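Side-chain contacts in hypothetical protein aq_1665 (Aquifex aeolicus, PDB 1XM7), which is of unknown function but belongs to the calcineurin-like phosphoesterase family and is probably a hydrolase: residues Ile101-Lys105 with Gly106-Leu110; Ala116-Ile120 with Thr121-Pro125. All blocks are in the same frame, centred on the assembly; numbering follows the deposited sequence.

In the fold
The two contacts follow one another along the chain: contact 1 closes at Leu110, and contact 2 opens at Ala116 after strand 107-112 has ended. Their centres lie 24 Å apart and their nearest atoms about 8 Å apart, so they do not touch. What they share is helix 125-137: contact 1 packs Ile101 and Leu110 against it, whereas Asp118 and Glu122 of contact 2 touch Gln128 nearer its start. Contact 1 thus belongs to the sheet and contact 2 to the loop leading into the helix. Arg123 of contact 2 also touches His147, in a Gly-His-Val-His sequence that in related metallophosphoesterases supplies metal ligands.

Contact 1: Ile101-Lys105 with Gly106-Leu110; sequences IIEHK and GKRIL
Ile101 and Ile102 meet Leu110 and Ile109 in a tight antiparallel beta hairpin, whose first arm, strand 99-104, is an outermost strand of a four-stranded mixed sheet. The arms run at 150°, and Ile102 with Ile109 forms a hydrogen-bonded pair: Ile102 N donates a hydrogen bond to Ile109 O at 2.9 Å, and Ile109 N donates one to Ile102 O at 2.6 Å. Above this pair Ile102 CG1 lies 3.7 Å from Ile109 CB, put there by a first torsion (chi1 65°) that sets CG1 between the backbone N and the carbonyl carbon. Ile109 CD1 reaches along the same face to His104 CB, 3.8 Å away.

On the other face Ile101 CG2 meets the guanidinium edge of Arg108, in its plane and 3.7 Å from NE. The contact buries NE without a polar partner, while NH2 at the far end forms a salt bridge with Glu138. Ile101 CG1 rests more loosely on Leu110 CD2, at 4.2 Å. At the bend Gly106 adopts angles of a classic gamma turn, with a weak bond from Lys107 N to Lys105 O across it; a beta carbon there would clash with Lys105 O.

Ile184 of helix 182-185 packs on Ile109 and His104, helix 125-137 lies against Ile101 and Leu110 on the opposite face, and strand 142-145 continues the sheet beside strand 107-112.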
ATOM      1  N   ILE A 101      -9.943  -1.743   9.087  1.00 34.50           N
ATOM      2  CA  ILE A 101     -10.440  -3.091   8.963  1.00 35.51           C
ATOM      3  C   ILE A 101     -11.632  -3.123   8.027  1.00 36.32           C
ATOM      4  O   ILE A 101     -12.543  -2.295   8.117  1.00 34.05           O
ATOM      5  CB  ILE A 101     -10.823  -3.663  10.330  1.00 34.44           C
ATOM      6  CG1 ILE A 101      -9.554  -3.845  11.161  1.00 34.05           C
ATOM      7  CG2 ILE A 101     -11.531  -4.989  10.160  1.00 34.10           C
ATOM      8  CD1 ILE A 101      -9.794  -4.309  12.565  1.00 32.96           C
ATOM      9  N   ILE A 102     -11.592  -4.068   7.097  1.00 38.04           N
ATOM     10  CA  ILE A 102     -12.673  -4.233   6.141  1.00 40.87           C
ATOM     11  C   ILE A 102     -13.031  -5.712   6.080  1.00 43.23           C
ATOM     12  O   ILE A 102     -12.226  -6.565   6.460  1.00 43.00           O
ATOM     13  CB  ILE A 102     -12.280  -3.712   4.720  1.00 38.79           C
ATOM     14  CG1 ILE A 102     -11.150  -4.543   4.124  1.00 38.00           C
ATOM     15  CG2 ILE A 102     -11.831  -2.263   4.804  1.00 39.69           C
ATOM     16  CD1 ILE A 102     -10.798  -4.132   2.714  1.00 34.34           C
ATOM     17  N   GLU A 103     -14.249  -6.002   5.626  1.00 46.60           N
ATOM     18  CA  GLU A 103     -14.738  -7.373   5.513  1.00 49.70           C
ATOM     19  C   GLU A 103     -15.043  -7.637   4.052  1.00 49.92           C
ATOM     20  O   GLU A 103     -15.736  -6.858   3.410  1.00 51.43           O
ATOM     21  CB  GLU A 103     -16.015  -7.555   6.334  1.00 52.57           C
ATOM     22  CG  GLU A 103     -15.890  -7.128   7.791  1.00 59.24           C
ATOM     23  CD  GLU A 103     -17.214  -7.195   8.541  1.00 63.61           C
ATOM     24  OE1 GLU A 103     -17.272  -6.711   9.699  1.00 66.32           O
ATOM     25  OE2 GLU A 103     -18.195  -7.732   7.974  1.00 66.32           O
ATOM     26  N   HIS A 104     -14.529  -8.734   3.523  1.00 49.66           N
ATOM     27  CA  HIS A 104     -14.774  -9.051   2.130  1.00 50.36           C
ATOM     28  C   HIS A 104     -15.293 -10.476   1.990  1.00 52.13           C
ATOM     29  O   HIS A 104     -14.637 -11.420   2.434  1.00 53.24           O
ATOM     30  CB  HIS A 104     -13.482  -8.886   1.332  1.00 48.12           C
ATOM     31  CG  HIS A 104     -13.627  -9.180  -0.130  1.00 46.77           C
ATOM     32  ND1 HIS A 104     -12.893 -10.160  -0.768  1.00 44.90           N
ATOM     33  CD2 HIS A 104     -14.405  -8.614  -1.081  1.00 46.15           C
ATOM     34  CE1 HIS A 104     -13.215 -10.182  -2.049  1.00 45.05           C
ATOM     35  NE2 HIS A 104     -14.129  -9.254  -2.265  1.00 46.09           N
ATOM     36  N   LYS A 105     -16.461 -10.635   1.372  1.00 52.68           N
ATOM     37  CA  LYS A 105     -17.044 -11.961   1.176  1.00 52.29           C
ATOM     38  C   LYS A 105     -16.782 -12.845   2.391  1.00 52.49           C
ATOM     39  O   LYS A 105     -16.151 -13.905   2.296  1.00 52.63           O
ATOM     40  CB  LYS A 105     -16.477 -12.619  -0.095  1.00 51.14           C
ATOM     41  CG  LYS A 105     -17.049 -12.039  -1.380  1.00 51.50           C
ATOM     42  CD  LYS A 105     -16.359 -12.578  -2.621  1.00 53.05           C
ATOM     43  CE  LYS A 105     -16.920 -11.914  -3.886  1.00 55.18           C
ATOM     44  NZ  LYS A 105     -16.152 -12.238  -5.135  1.00 54.64           N
ATOM     45  N   GLY A 106     -17.258 -12.376   3.540  1.00 52.28           N
ATOM     46  CA  GLY A 106     -17.095 -13.126   4.769  1.00 53.56           C
ATOM     47  C   GLY A 106     -15.852 -12.801   5.577  1.00 54.67           C
ATOM     48  O   GLY A 106     -15.952 -12.253   6.684  1.00 56.09           O
ATOM     49  N   LYS A 107     -14.684 -13.134   5.031  1.00 53.85           N
ATOM     50  CA  LYS A 107     -13.421 -12.904   5.724  1.00 53.22           C
ATOM     51  C   LYS A 107     -13.145 -11.453   6.118  1.00 51.13           C
ATOM     52  O   LYS A 107     -13.603 -10.509   5.469  1.00 51.52           O
ATOM     53  CB  LYS A 107     -12.276 -13.504   4.906  1.00 55.04           C
ATOM     54  CG  LYS A 107     -12.430 -15.025   4.805  1.00 59.80           C
ATOM     55  CD  LYS A 107     -11.192 -15.739   4.282  1.00 64.13           C
ATOM     56  CE  LYS A 107     -11.377 -17.258   4.382  1.00 65.83           C
ATOM     57  NZ  LYS A 107     -10.186 -18.012   3.886  1.00 66.61           N
ATOM     58  N   ARG A 108     -12.406 -11.301   7.214  1.00 47.72           N
ATOM     59  CA  ARG A 108     -12.067 -10.003   7.785  1.00 44.31           C
ATOM     60  C   ARG A 108     -10.636  -9.610   7.432  1.00 41.15           C
ATOM     61  O   ARG A 108      -9.702 -10.379   7.665  1.00 40.03           O
ATOM     62  CB  ARG A 108     -12.248 -10.087   9.297  1.00 46.14           C
ATOM     63  CG  ARG A 108     -12.464  -8.774   9.977  1.00 47.74           C
ATOM     64  CD  ARG A 108     -13.008  -8.985  11.379  1.00 49.65           C
ATOM     65  NE  ARG A 108     -13.128  -7.706  12.069  1.00 53.36           N
ATOM     66  CZ  ARG A 108     -13.759  -7.520  13.224  1.00 55.51           C
ATOM     67  NH1 ARG A 108     -14.347  -8.540  13.840  1.00 58.92           N
ATOM     68  NH2 ARG A 108     -13.792  -6.309  13.770  1.00 55.74           N
ATOM     69  N   ILE A 109     -10.471  -8.402   6.890  1.00 38.38           N
ATOM     70  CA  ILE A 109      -9.159  -7.923   6.459  1.00 36.62           C
ATOM     71  C   ILE A 109      -8.575  -6.699   7.176  1.00 35.84           C
ATOM     72  O   ILE A 109      -9.204  -5.638   7.259  1.00 35.57           O
ATOM     73  CB  ILE A 109      -9.164  -7.602   4.944  1.00 36.97           C
ATOM     74  CG1 ILE A 109      -9.766  -8.770   4.157  1.00 36.28           C
ATOM     75  CG2 ILE A 109      -7.738  -7.334   4.467  1.00 35.95           C
ATOM     76  CD1 ILE A 109      -9.979  -8.478   2.680  1.00 34.84           C
ATOM     77  N   LEU A 110      -7.348  -6.865   7.668  1.00 33.90           N
ATOM     78  CA  LEU A 110      -6.623  -5.801   8.343  1.00 30.47           C
ATOM     79  C   LEU A 110      -5.747  -5.128   7.298  1.00 29.67           C
ATOM     80  O   LEU A 110      -4.968  -5.784   6.596  1.00 27.42           O
ATOM     81  CB  LEU A 110      -5.713  -6.355   9.444  1.00 29.47           C
ATOM     82  CG  LEU A 110      -5.345  -5.486  10.658  1.00 28.29           C
ATOM     83  CD1 LEU A 110      -3.934  -5.818  11.084  1.00 27.41           C
ATOM     84  CD2 LEU A 110      -5.452  -4.017  10.355  1.00 28.63           C
TER

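Contact 2: Ala116-Ile120 with Thr121-Pro125; sequences AKDPI and TERYP
Lys117 and Glu122 lean across each other at a slant, the lysine chain passing the carboxylate before its amine turns back to it. Lys117 CG lies 3.7 Å from Glu122 CD; beyond it the chain bends at its last two torsions, ending with chi4 at 57°, and brings NZ to 3.3 Å from Glu122 OE2. This salt bridge is weak as a hydrogen bond, and the stronger partner of the amine is Tyr162 OH. Nearer the backbone, Glu122 CG packs on Asp118 CB at 3.8 Å.

Asp118 directs its carboxylate forward along the chain, with CG anti to the backbone N (chi1 -168°). Asp118 OD1 accepts a hydrogen bond from Ile120 N at 2.8 Å through its anti lone pair, the lone pair directed away from OD2, and this closes an Asx turn. Asp118 OD1 also takes a weaker, bent bond from Thr121 N at 3.1 Å, so two successive amides are gathered on one atom. An alanine here would leave both amides without this acceptor and would probably leave the turn from Pro119 to Thr121 freer to shift. The turn lies in the link from strand 107-112 to helix 125-137, part of a beta-alpha-beta crossover to the parallel strand 142-145.

Thr121 O stands over the flat face of the Asp118 carboxylate, 2.9 Å from CG, a tight approach of one acceptor to another group of acceptors. That carbonyl oxygen also takes a weak bond from Arg123 N, forming an inverse gamma turn centred on Glu122. The guanidinium of Arg123 presents its edge to Asp118, but Arg123 NH2 remains 4.3 Å from Asp118 OD2, so any attraction there is longer than a salt bridge.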
ATOM      1  N   ALA A 116       3.570  -7.818   9.957  1.00 31.13           N
ATOM      2  CA  ALA A 116       3.578  -8.454  11.262  1.00 32.67           C
ATOM      3  C   ALA A 116       5.042  -8.546  11.689  1.00 34.56           C
ATOM      4  O   ALA A 116       5.373  -8.386  12.869  1.00 35.76           O
ATOM      5  CB  ALA A 116       2.952  -9.847  11.180  1.00 31.84           C
ATOM      6  N   LYS A 117       5.915  -8.789  10.716  1.00 35.35           N
ATOM      7  CA  LYS A 117       7.342  -8.905  10.979  1.00 37.55           C
ATOM      8  C   LYS A 117       8.116  -8.633   9.704  1.00 38.23           C
ATOM      9  O   LYS A 117       7.810  -9.215   8.671  1.00 37.92           O
ATOM     10  CB  LYS A 117       7.663 -10.311  11.466  1.00 39.16           C
ATOM     11  CG  LYS A 117       9.074 -10.465  11.979  1.00 43.46           C
ATOM     12  CD  LYS A 117       9.335 -11.893  12.453  1.00 46.24           C
ATOM     13  CE  LYS A 117      10.143 -11.890  13.749  1.00 47.68           C
ATOM     14  NZ  LYS A 117       9.462 -11.099  14.840  1.00 48.00           N
ATOM     15  N   ASP A 118       9.104  -7.742   9.768  1.00 40.42           N
ATOM     16  CA  ASP A 118       9.916  -7.429   8.595  1.00 42.85           C
ATOM     17  C   ASP A 118      10.954  -8.545   8.411  1.00 43.91           C
ATOM     18  O   ASP A 118      11.860  -8.737   9.238  1.00 42.70           O
ATOM     19  CB  ASP A 118      10.611  -6.078   8.758  1.00 45.46           C
ATOM     20  CG  ASP A 118      11.218  -5.575   7.458  1.00 47.64           C
ATOM     21  OD1 ASP A 118      11.944  -6.343   6.788  1.00 50.69           O
ATOM     22  OD2 ASP A 118      10.973  -4.404   7.104  1.00 49.04           O
ATOM     23  N   PRO A 119      10.838  -9.286   7.300  1.00 45.55           N
ATOM     24  CA  PRO A 119      11.724 -10.398   6.965  1.00 46.83           C
ATOM     25  C   PRO A 119      13.163 -10.000   6.789  1.00 48.07           C
ATOM     26  O   PRO A 119      14.015 -10.856   6.579  1.00 49.54           O
ATOM     27  CB  PRO A 119      11.116 -10.939   5.676  1.00 46.96           C
ATOM     28  CG  PRO A 119      10.658  -9.696   5.007  1.00 46.15           C
ATOM     29  CD  PRO A 119       9.991  -8.941   6.142  1.00 46.34           C
ATOM     30  N   ILE A 120      13.445  -8.706   6.872  1.00 49.08           N
ATOM     31  CA  ILE A 120      14.812  -8.235   6.693  1.00 50.46           C
ATOM     32  C   ILE A 120      15.251  -7.418   7.892  1.00 51.11           C
ATOM     33  O   ILE A 120      16.000  -7.896   8.742  1.00 53.51           O
ATOM     34  CB  ILE A 120      14.939  -7.367   5.417  1.00 50.88           C
ATOM     35  CG1 ILE A 120      14.491  -8.170   4.189  1.00 51.02           C
ATOM     36  CG2 ILE A 120      16.377  -6.901   5.247  1.00 49.47           C
ATOM     37  CD1 ILE A 120      13.997  -7.300   3.008  1.00 54.19           C
ATOM     38  N   THR A 121      14.770  -6.185   7.959  1.00 51.10           N
ATOM     39  CA  THR A 121      15.114  -5.304   9.054  1.00 51.00           C
ATOM     40  C   THR A 121      13.886  -4.743   9.738  1.00 51.20           C
ATOM     41  O   THR A 121      13.085  -4.037   9.120  1.00 52.27           O
ATOM     42  CB  THR A 121      15.978  -4.148   8.565  1.00 50.97           C
ATOM     43  OG1 THR A 121      17.285  -4.646   8.248  1.00 50.38           O
ATOM     44  CG2 THR A 121      16.076  -3.060   9.634  1.00 51.38           C
ATOM     45  N   GLU A 122      13.747  -5.057  11.020  1.00 50.10           N
ATOM     46  CA  GLU A 122      12.619  -4.580  11.801  1.00 48.75           C
ATOM     47  C   GLU A 122      12.904  -3.198  12.355  1.00 46.60           C
ATOM     48  O   GLU A 122      13.322  -3.041  13.496  1.00 47.31           O
ATOM     49  CB  GLU A 122      12.315  -5.568  12.921  1.00 49.51           C
ATOM     50  CG  GLU A 122      11.391  -6.674  12.450  1.00 52.84           C
ATOM     51  CD  GLU A 122      11.510  -7.934  13.264  1.00 53.94           C
ATOM     52  OE1 GLU A 122      12.387  -8.766  12.935  1.00 54.71           O
ATOM     53  OE2 GLU A 122      10.732  -8.082  14.235  1.00 56.12           O
ATOM     54  N   ARG A 123      12.668  -2.199  11.512  1.00 44.37           N
ATOM     55  CA  ARG A 123      12.902  -0.806  11.850  1.00 41.82           C
ATOM     56  C   ARG A 123      11.861  -0.219  12.785  1.00 39.30           C
ATOM     57  O   ARG A 123      12.148   0.708  13.536  1.00 38.16           O
ATOM     58  CB  ARG A 123      12.939   0.033  10.574  1.00 44.10           C
ATOM     59  CG  ARG A 123      14.224  -0.069   9.760  1.00 45.55           C
ATOM     60  CD  ARG A 123      14.030   0.641   8.435  1.00 45.89           C
ATOM     61  NE  ARG A 123      13.084  -0.102   7.606  1.00 48.97           N
ATOM     62  CZ  ARG A 123      12.528   0.355   6.485  1.00 50.97           C
ATOM     63  NH1 ARG A 123      12.817   1.575   6.042  1.00 51.81           N
ATOM     64  NH2 ARG A 123      11.692  -0.420   5.796  1.00 51.16           N
ATOM     65  N   TYR A 124      10.649  -0.753  12.733  1.00 37.26           N
ATOM     66  CA  TYR A 124       9.576  -0.242  13.570  1.00 34.16           C
ATOM     67  C   TYR A 124       8.904  -1.367  14.335  1.00 32.72           C
ATOM     68  O   TYR A 124       7.714  -1.622  14.165  1.00 33.49           O
ATOM     69  CB  TYR A 124       8.569   0.501  12.687  1.00 33.37           C
ATOM     70  CG  TYR A 124       9.178   1.711  12.016  1.00 32.71           C
ATOM     71  CD1 TYR A 124       9.483   2.846  12.752  1.00 33.50           C
ATOM     72  CD2 TYR A 124       9.526   1.694  10.668  1.00 33.42           C
ATOM     73  CE1 TYR A 124      10.122   3.934  12.175  1.00 34.68           C
ATOM     74  CE2 TYR A 124      10.173   2.782  10.074  1.00 33.04           C
ATOM     75  CZ  TYR A 124      10.468   3.899  10.841  1.00 34.43           C
ATOM     76  OH  TYR A 124      11.128   4.980  10.300  1.00 35.52           O
ATOM     77  N   PRO A 125       9.663  -2.058  15.202  1.00 30.40           N
ATOM     78  CA  PRO A 125       9.142  -3.170  16.003  1.00 28.83           C
ATOM     79  C   PRO A 125       7.866  -2.883  16.807  1.00 29.24           C
ATOM     80  O   PRO A 125       7.002  -3.758  16.933  1.00 29.53           O
ATOM     81  CB  PRO A 125      10.333  -3.550  16.883  1.00 26.88           C
ATOM     82  CG  PRO A 125      11.152  -2.300  16.935  1.00 26.65           C
ATOM     83  CD  PRO A 125      11.072  -1.791  15.537  1.00 27.89           C
TER